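Local coordinates for protein PBP5 (Haemophilus influenzae, PDB 3A3J) that removes the terminal D-alanine from peptidoglycan precursor peptides, as a serine D-alanyl-D-alanine carboxypeptidase of the penicillin-binding protein family, at residues Phe118-Thr121 against Met122-Tyr125; Thr289-Lys292 against Gly293-Ser296; Tyr169-Tyr172 against Ser173-Asp176. All blocks are in the same frame, centred on the assembly; numbering follows the deposited sequence.

Interaction 1 of 3, residues Phe118-Thr121 against Met122-Tyr125; sequences FVET and MNKY
Phe-118 and Met-122 meet one turn apart on the buried side of helix 115-128, and this pair is the tightly packed part of the contact. Met-122 CG lies 3.7 Å from Phe-118 CE2. The sulfur sits 5.0 Å from the ring centroid. At 68° off the ring normal this is an oblique Met-aromatic contact, in which SD approaches the CD2-CE2 side of the ring. The phenylalanine reaches this position because CG stands anti to the backbone N (chi1 177°); the methionine runs straight to SD and then bends at chi3. Helix 38-51 covers this side through Val-45 against Phe-118 and Thr-38 and Thr-42 against Met-122. Helix 101-112 adds Ala-108 and Ile-111 to the phenylalanine.

Further along, Thr-121 and Tyr-125 lie side by side, with the threonine methyl CG2 3.7 Å from Tyr-125 CE2. The tyrosine ring also packs edge-to-face with Tyr-44, and Lys-124 CE rests over one of its faces, offset toward the rim.

The solvent side is looser. Glu-120 and Asn-123 cross with carboxylate and amide planes 60° apart, and OE1 of Glu-120 stays 4.0 Å from ND2 of Asn-123. That amide nitrogen instead gives its hydrogen to the carbonyl O of Phe-136.

Four i to i+4 backbone bonds run beneath both sides. Met-122 N donates to Phe-118 O at 3.3 Å, and Lys-124 N to Glu-120 O at 2.7 Å. The side-chain contacts are therefore apolar on the buried side, while Asn-123 is hydrogen-bonded to the Phe-136 carbonyl. Chemically, the sulfur-aromatic contact ties neighbouring turns of one helix, whereas apolar side chains and the tyrosine pair face helix 38-51, which carries Lys-39, the probable proton acceptor.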
# COMPACT_ATOMS: atom_id res chain seq x y z
N PHE A 118 -1.95 -20.74 5.84
CA PHE A 118 -1.82 -19.62 4.93
C PHE A 118 -2.10 -18.31 5.63
O PHE A 118 -1.42 -17.34 5.39
CB PHE A 118 -2.78 -19.75 3.75
CG PHE A 118 -2.73 -18.58 2.80
CD1 PHE A 118 -1.86 -18.59 1.73
CD2 PHE A 118 -3.60 -17.49 2.98
CE1 PHE A 118 -1.88 -17.53 0.84
CE2 PHE A 118 -3.60 -16.42 2.11
CZ PHE A 118 -2.75 -16.45 1.03
N VAL A 119 -3.10 -18.32 6.48
CA VAL A 119 -3.55 -17.16 7.16
C VAL A 119 -2.38 -16.63 8.03
O VAL A 119 -2.30 -15.43 8.35
CB VAL A 119 -4.76 -17.49 8.08
CG1 VAL A 119 -4.99 -16.38 8.97
CG2 VAL A 119 -6.07 -17.74 7.27
N GLU A 120 -1.48 -17.55 8.44
CA GLU A 120 -0.44 -17.22 9.38
C GLU A 120 0.64 -16.44 8.63
O GLU A 120 1.27 -15.56 9.22
CB GLU A 120 0.09 -18.50 10.03
CG GLU A 120 0.62 -18.25 11.35
CD GLU A 120 -0.29 -17.33 12.18
OE1 GLU A 120 -1.53 -17.52 12.25
OE2 GLU A 120 0.28 -16.42 12.81
N THR A 121 0.87 -16.79 7.36
CA THR A 121 1.69 -15.98 6.48
C THR A 121 1.14 -14.55 6.28
O THR A 121 1.93 -13.58 6.17
CB THR A 121 1.85 -16.67 5.16
OG1 THR A 121 2.53 -17.88 5.38
CG2 THR A 121 2.73 -15.85 4.18
N MET A 122 -0.18 -14.42 6.25
CA MET A 122 -0.84 -13.16 6.11
C MET A 122 -0.43 -12.37 7.32
O MET A 122 -0.13 -11.18 7.23
CB MET A 122 -2.40 -13.29 6.09
CG MET A 122 -2.98 -13.92 4.79
SD MET A 122 -4.75 -14.21 5.03
CE MET A 122 -5.46 -12.58 4.56
N ASN A 123 -0.45 -13.05 8.48
CA ASN A 123 -0.18 -12.35 9.74
C ASN A 123 1.33 -12.13 9.90
O ASN A 123 1.72 -11.19 10.49
CB ASN A 123 -0.77 -13.01 10.96
CG ASN A 123 -2.29 -12.87 11.00
OD1 ASN A 123 -2.83 -11.84 10.60
ND2 ASN A 123 -3.00 -13.90 11.49
N LYS A 124 2.13 -12.97 9.27
CA LYS A 124 3.56 -12.70 9.21
C LYS A 124 3.69 -11.29 8.64
O LYS A 124 4.35 -10.45 9.24
CB LYS A 124 4.32 -13.72 8.32
CG LYS A 124 5.86 -13.49 8.25
CD LYS A 124 6.63 -14.34 7.20
CE LYS A 124 6.32 -14.02 5.78
NZ LYS A 124 6.94 -15.03 4.82
N TYR A 125 3.05 -11.02 7.48
CA TYR A 125 3.30 -9.76 6.75
C TYR A 125 2.71 -8.58 7.51
O TYR A 125 3.17 -7.46 7.38
CB TYR A 125 2.75 -9.85 5.35
CG TYR A 125 3.59 -10.70 4.43
CD1 TYR A 125 4.95 -10.42 4.23
CD2 TYR A 125 3.05 -11.78 3.79
CE1 TYR A 125 5.70 -11.17 3.38
CE2 TYR A 125 3.81 -12.54 2.96
CZ TYR A 125 5.13 -12.25 2.77
OH TYR A 125 5.86 -13.01 1.89

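Interaction 2 of 3, residues Thr289-Lys292 against Gly293-Ser296; sequences TIPK and GKQS
Pro-291 and Lys-294 close a reverse turn at the end of strand 286-291. The polar evidence is one backbone bond, Lys-294 N to Pro-291 O, which at 3.3 Å and an N-H...O angle of 151° is weak. A second polar tie comes from outside the turn, where Gly-293 N donates to OE1 of Glu-254.

The backbone angles of Lys-292 and Gly-293 define a type II beta turn. The positive phi at its third position (80° at Gly-293) suits glycine, since a side chain there would press on the carbonyl O of Lys-292. The turn leads out of the two-stranded antiparallel sheet of 253-259 and 286-291, with Ile-290 and Lys-292 bonded through their backbones to Glu-254 and Asn-252.

The apolar contacts lie at two levels. Across the mouth of the turn, Lys-294 CG packs 3.5 Å from Pro-291 CB; with chi1 at -58° it lies beside its own backbone N and also comes to 3.4 Å from Pro-291 O. Leu-326 of strand 318-326 touches both residues. Further back along the strand, Ile-290 CD1 reaches 4.3 Å from Gln-295 CA, and the side chains of both residues touch Glu-254 and Phe-256 of the neighbouring strand.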
# COMPACT_ATOMS: atom_id res chain seq x y z
N THR A 289 5.89 15.90 1.02
CA THR A 289 4.66 16.41 0.52
C THR A 289 4.37 17.78 1.15
O THR A 289 4.34 17.91 2.37
CB THR A 289 3.51 15.40 0.84
OG1 THR A 289 3.81 14.14 0.20
CG2 THR A 289 2.14 15.94 0.39
N ILE A 290 4.13 18.79 0.32
CA ILE A 290 3.93 20.19 0.77
C ILE A 290 2.71 20.82 0.10
O ILE A 290 2.23 20.28 -0.88
CB ILE A 290 5.16 21.01 0.34
CG1 ILE A 290 5.29 20.97 -1.20
CG2 ILE A 290 6.42 20.48 1.06
CD1 ILE A 290 6.68 20.61 -1.74
N PRO A 291 2.22 21.97 0.61
CA PRO A 291 1.16 22.64 -0.14
C PRO A 291 1.60 22.85 -1.56
O PRO A 291 2.80 23.08 -1.80
CB PRO A 291 0.98 23.96 0.62
CG PRO A 291 1.25 23.55 2.04
CD PRO A 291 2.43 22.58 1.94
N LYS A 292 0.67 22.70 -2.50
CA LYS A 292 0.96 22.89 -3.92
C LYS A 292 1.52 24.30 -4.16
O LYS A 292 1.20 25.23 -3.43
CB LYS A 292 -0.34 22.77 -4.72
CG LYS A 292 -0.14 22.28 -6.15
CD LYS A 292 -1.39 22.61 -6.97
CE LYS A 292 -1.95 21.38 -7.68
NZ LYS A 292 -1.00 20.88 -8.72
N GLY A 293 2.35 24.45 -5.18
CA GLY A 293 2.91 25.75 -5.42
C GLY A 293 4.11 26.17 -4.57
O GLY A 293 4.81 27.08 -4.98
N LYS A 294 4.37 25.50 -3.42
CA LYS A 294 5.33 25.94 -2.39
C LYS A 294 6.76 25.36 -2.45
O LYS A 294 7.57 25.53 -1.51
CB LYS A 294 4.79 25.61 -0.98
CG LYS A 294 3.43 26.23 -0.58
CD LYS A 294 3.54 27.63 0.03
CE LYS A 294 2.29 28.44 -0.32
NZ LYS A 294 2.04 29.55 0.60
N GLN A 295 7.10 24.69 -3.54
CA GLN A 295 8.39 24.06 -3.60
C GLN A 295 9.59 25.00 -3.42
O GLN A 295 10.55 24.66 -2.69
CB GLN A 295 8.57 23.31 -4.89
CG GLN A 295 9.79 22.42 -4.81
CD GLN A 295 9.83 21.45 -5.97
OE1 GLN A 295 8.83 21.28 -6.69
NE2 GLN A 295 10.97 20.80 -6.15
N SER A 296 9.54 26.15 -4.13
CA SER A 296 10.52 27.26 -4.05
C SER A 296 10.82 27.65 -2.64
O SER A 296 11.97 27.91 -2.32
CB SER A 296 9.96 28.53 -4.68
OG SER A 296 9.74 28.37 -6.07

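Interaction 3 of 3, residues Tyr169-Tyr172 against Ser173-Asp176; sequences YKIY and SEKD
Glu-174 lies alongside Ile-171, the two side chains pointing the same way just past helix 166-169. From its CB, 3.4 Å from Ile-171 O, the glutamate passes to CG, equally close to that oxygen, with chi1 at -70° placing CG beside the backbone N. The chain is extended from there, carrying CD to 3.9 Å from the methyl CG2 of Ile-171. At the tip, both carboxylate oxygens lie beside that methyl; OE2 is also near Ile-171 CA and accepts a hydrogen from a water at 2.9 Å. This water also donates, weakly, to Lys-170 O. Arg-93 of helix 88-98 forms a salt bridge with OE2, so charge and water hold the carboxylate at one oxygen, while the stem passes the Ile-171 carbonyl oxygen.

The backbone fixes the base of this side chain: Glu-174 N donates to Ile-171 O at 3.0 Å with an N-H...O angle of 163°, although it stands 57° out of the carbonyl plane. Ser-173 N bonds weakly to Lys-170 O, and a second water joins Ser-173 OG to Tyr-169 O.

With Tyr-172 N to Tyr-169 O, these i to i+3 bonds suggest a 3-10-like exit from helix 166-169 toward strand 176-179. It lies beside the probable active site of this peptidase S11 enzyme: Tyr-172 and Lys-202, the probable substrate-binding lysine, have side chains about 5 Å apart.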
# COMPACT_ATOMS: atom_id res chain seq x y z
N TYR A 169 0.12 -5.57 -9.40
CA TYR A 169 -0.78 -4.42 -9.19
C TYR A 169 -1.55 -4.01 -10.47
O TYR A 169 -2.67 -3.48 -10.40
CB TYR A 169 -0.01 -3.23 -8.61
CG TYR A 169 -0.92 -2.06 -8.43
CD1 TYR A 169 -1.94 -2.12 -7.49
CD2 TYR A 169 -0.82 -0.91 -9.25
CE1 TYR A 169 -2.81 -1.08 -7.34
CE2 TYR A 169 -1.69 0.18 -9.08
CZ TYR A 169 -2.69 0.06 -8.12
OH TYR A 169 -3.60 1.07 -7.91
N LYS A 170 -0.96 -4.28 -11.63
CA LYS A 170 -1.57 -3.99 -12.89
C LYS A 170 -2.91 -4.72 -13.05
O LYS A 170 -3.78 -4.26 -13.74
CB LYS A 170 -0.63 -4.40 -14.02
CG LYS A 170 0.56 -3.46 -14.15
CD LYS A 170 1.39 -3.91 -15.32
CE LYS A 170 2.71 -3.19 -15.31
NZ LYS A 170 3.52 -3.84 -16.36
N ILE A 171 -3.05 -5.85 -12.37
CA ILE A 171 -4.22 -6.65 -12.53
C ILE A 171 -5.41 -5.93 -11.88
O ILE A 171 -6.55 -6.13 -12.26
CB ILE A 171 -4.00 -8.09 -11.93
CG1 ILE A 171 -2.89 -8.80 -12.70
CG2 ILE A 171 -5.37 -8.92 -11.98
CD1 ILE A 171 -2.42 -10.19 -12.04
N TYR A 172 -5.11 -5.14 -10.87
CA TYR A 172 -6.12 -4.38 -10.14
C TYR A 172 -6.87 -3.30 -10.96
O TYR A 172 -7.87 -2.81 -10.51
CB TYR A 172 -5.43 -3.63 -9.04
CG TYR A 172 -5.08 -4.52 -7.90
CD1 TYR A 172 -5.85 -4.52 -6.77
CD2 TYR A 172 -4.01 -5.40 -7.98
CE1 TYR A 172 -5.56 -5.37 -5.75
CE2 TYR A 172 -3.69 -6.24 -6.91
CZ TYR A 172 -4.48 -6.20 -5.83
OH TYR A 172 -4.22 -7.02 -4.77
N SER A 173 -6.40 -2.94 -12.14
CA SER A 173 -7.19 -2.06 -12.96
C SER A 173 -7.93 -2.84 -14.12
O SER A 173 -8.54 -2.23 -15.01
CB SER A 173 -6.29 -0.96 -13.52
OG SER A 173 -5.19 -1.63 -14.12
N GLU A 174 -7.93 -4.18 -14.08
CA GLU A 174 -8.68 -4.91 -15.10
C GLU A 174 -10.15 -4.70 -14.74
O GLU A 174 -10.50 -4.81 -13.57
CB GLU A 174 -8.29 -6.40 -15.13
CG GLU A 174 -6.88 -6.55 -15.66
CD GLU A 174 -6.45 -7.99 -15.63
OE1 GLU A 174 -7.32 -8.81 -15.30
OE2 GLU A 174 -5.26 -8.30 -15.86
N LYS A 175 -10.97 -4.35 -15.74
CA LYS A 175 -12.37 -3.90 -15.52
C LYS A 175 -13.40 -5.04 -15.36
O LYS A 175 -14.47 -4.86 -14.75
CB LYS A 175 -12.80 -2.94 -16.66
CG LYS A 175 -12.15 -1.48 -16.52
CD LYS A 175 -13.00 -0.41 -17.24
CE LYS A 175 -12.23 0.60 -18.06
NZ LYS A 175 -11.12 1.14 -17.33
N ASP A 176 -13.05 -6.22 -15.86
CA ASP A 176 -13.91 -7.44 -15.73
C ASP A 176 -13.07 -8.70 -15.85
O ASP A 176 -11.89 -8.62 -16.17
CB ASP A 176 -15.05 -7.45 -16.77
CG ASP A 176 -14.56 -7.29 -18.18
OD1 ASP A 176 -13.75 -8.09 -18.63
OD2 ASP A 176 -14.94 -6.30 -18.86
O HOH W 1 -3.69 -1.15 -11.78
O HOH W 2 -3.42 -6.11 -16.10

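Along the chain the order is interaction 1, interaction 3, interaction 2. The first two share the carboxypeptidase region: helix 115-128 carries 118-125, and 169-176 links helix 166-169 to strand 176-179. Their centres are about 24 Å apart and their nearest atoms about 11 Å, so they do not touch, yet each has a side chain, Met-122 or Tyr-172, about 7 Å from that of Lys-39. Interaction 2 belongs to the C-terminal domain of penicillin-binding protein 5, about 39 Å from interaction 1 and about 32 Å from interaction 3 between centres. Residues 118-125 and 169-176 thus lie near the probable catalytic residues on separate elements, whereas residues 289-296, with the turn 291-294, lie away from them.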